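Local coordinates for protein YrdA (Escherichia coli, PDB 3TIO) that belongs to the gamma-class carbonic anhydrase family and binds zinc, although what it does in the cell is not firmly settled, at residues W170-E173 against Y174-Q177. The protein carries 1 engineered substitution. Sequence-based numbering, arbitrary orientation.
Sequences WKDE and YLDQ
K171 and L175, one turn apart, meet at an angle near the C-terminal end of helix 154-176, the long helix that follows the left-handed parallel beta-helix in gamma-class carbonic anhydrase folds. Here the last turns of such a helix show how i to i+4 spacing sorts side chains by face. The lysine chain passes across the leucine and touches it with one methylene, K171 CG lying 3.9 Å from L175 CD1. CG stands anti to the backbone N (chi1 157°), and bends at chi3 and chi4 then bring NZ round to D172, where it forms a salt bridge 2.6 Å from D172 OD1, approaching from above the carboxylate plane. The same ammonium also reaches D35 and the carbonyl of R17, so it ties the helix to the beta-helix coils, where M19 backs both K171 and L175. Cutting K171 back to alanine is likely to leave D172 and D35 without this cation and to take the CG contact from the leucine methyl. D172 OD1 comes to that same methyl, 3.8 Å from L175 CD1.

On another face, the Y174 ring turns its edge to the preceding turn, CD2 lying 3.2 Å from W170 O, near the ring plane. Beyond it, Y174 OH is hydrogen-bonded to D47 of the second subunit, while E173 sends its carboxylate to Y7 and R8 of that subunit; this side of the helix therefore serves the trimer interface. E173 OE1 also lies in the indole plane of W170, at the ring edge near CD1.

The backbone bonds vary in strength: those from Y174 N and Q177 N are weak, whereas L175 N to K171 O is sound at 3.0 Å. D176 N reaches D172 O at 2.8 Å, tilted 23° from the carbonyl plane, and D176 OD2 crowds the same D172 O at 2.8 Å, acceptor facing acceptor.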
loop_
_atom_site.group_PDB
_atom_site.type_symbol
_atom_site.label_atom_id
_atom_site.label_comp_id
_atom_site.label_asym_id
_atom_site.label_seq_id
_atom_site.Cartn_x
_atom_site.Cartn_y
_atom_site.Cartn_z
ATOM N N TRP A 170 23.075 1.703 4.747
ATOM C CA TRP A 170 22.488 1.637 3.414
ATOM C C TRP A 170 22.074 3.026 2.938
ATOM O O TRP A 170 22.219 3.360 1.761
ATOM C CB TRP A 170 21.300 0.665 3.402
ATOM C CG TRP A 170 21.723 -0.768 3.592
ATOM C CD1 TRP A 170 22.878 -1.348 3.141
ATOM C CD2 TRP A 170 20.987 -1.810 4.250
ATOM N NE1 TRP A 170 22.907 -2.678 3.477
ATOM C CE2 TRP A 170 21.759 -2.990 4.159
ATOM C CE3 TRP A 170 19.750 -1.860 4.908
ATOM C CZ2 TRP A 170 21.335 -4.210 4.700
ATOM C CZ3 TRP A 170 19.328 -3.074 5.447
ATOM C CH2 TRP A 170 20.120 -4.231 5.339
ATOM N N LYS A 171 21.569 3.836 3.863
ATOM C CA LYS A 171 21.171 5.208 3.567
ATOM C C LYS A 171 22.370 5.984 3.015
ATOM O O LYS A 171 22.275 6.669 1.993
ATOM C CB LYS A 171 20.679 5.895 4.849
ATOM C CG LYS A 171 20.753 7.421 4.819
ATOM C CD LYS A 171 20.497 8.020 6.194
ATOM C CE LYS A 171 21.646 7.750 7.162
ATOM N NZ LYS A 171 22.812 8.660 6.959
ATOM N N ASP A 172 23.498 5.875 3.707
ATOM C CA ASP A 172 24.708 6.577 3.301
ATOM C C ASP A 172 25.247 6.133 1.949
ATOM O O ASP A 172 25.806 6.941 1.209
ATOM C CB ASP A 172 25.796 6.428 4.367
ATOM C CG ASP A 172 25.474 7.194 5.634
ATOM O OD1 ASP A 172 24.972 8.331 5.520
ATOM O OD2 ASP A 172 25.731 6.670 6.738
ATOM N N GLU A 173 25.085 4.856 1.623
ATOM C CA GLU A 173 25.565 4.356 0.341
ATOM C C GLU A 173 24.832 5.072 -0.788
ATOM O O GLU A 173 25.431 5.431 -1.799
ATOM C CB GLU A 173 25.350 2.844 0.238
ATOM C CG GLU A 173 26.096 2.054 1.299
ATOM C CD GLU A 173 26.034 0.558 1.070
ATOM O OE1 GLU A 173 24.914 0.010 0.982
ATOM O OE2 GLU A 173 27.109 -0.073 0.983
ATOM N N TYR A 174 23.532 5.287 -0.606
ATOM C CA TYR A 174 22.729 5.975 -1.609
ATOM C C TYR A 174 23.059 7.461 -1.646
ATOM O O TYR A 174 23.023 8.082 -2.705
ATOM C CB TYR A 174 21.240 5.773 -1.320
ATOM C CG TYR A 174 20.703 4.460 -1.836
ATOM C CD1 TYR A 174 20.369 4.305 -3.181
ATOM C CD2 TYR A 174 20.563 3.361 -0.993
ATOM C CE1 TYR A 174 19.907 3.087 -3.673
ATOM C CE2 TYR A 174 20.106 2.137 -1.475
ATOM C CZ TYR A 174 19.780 2.009 -2.816
ATOM O OH TYR A 174 19.329 0.799 -3.296
ATOM N N LEU A 175 23.382 8.027 -0.488
ATOM C CA LEU A 175 23.722 9.442 -0.405
ATOM C C LEU A 175 25.059 9.741 -1.072
ATOM O O LEU A 175 25.213 10.762 -1.741
ATOM C CB LEU A 175 23.778 9.892 1.058
ATOM C CG LEU A 175 22.450 10.021 1.807
ATOM C CD1 LEU A 175 22.719 10.382 3.260
ATOM C CD2 LEU A 175 21.593 11.085 1.143
ATOM N N ASP A 176 26.025 8.848 -0.888
ATOM C CA ASP A 176 27.350 9.041 -1.462
ATOM C C ASP A 176 27.403 8.861 -2.977
ATOM O O ASP A 176 28.386 9.240 -3.614
ATOM C CB ASP A 176 28.356 8.111 -0.781
ATOM C CG ASP A 176 28.540 8.435 0.691
ATOM O OD1 ASP A 176 28.750 9.624 1.015
ATOM O OD2 ASP A 176 28.479 7.508 1.525
ATOM N N GLN A 177 26.353 8.286 -3.555
ATOM C CA GLN A 177 26.308 8.089 -5.000
ATOM C C GLN A 177 25.270 9.014 -5.635
ATOM O O GLN A 177 24.380 8.510 -6.354
ATOM C CB GLN A 177 25.982 6.631 -5.342
ATOM C CG GLN A 177 24.672 6.119 -4.763
ATOM C CD GLN A 177 24.181 4.861 -5.458
ATOM O OE1 GLN A 177 24.897 3.863 -5.547
ATOM N NE2 GLN A 177 22.950 4.906 -5.954
#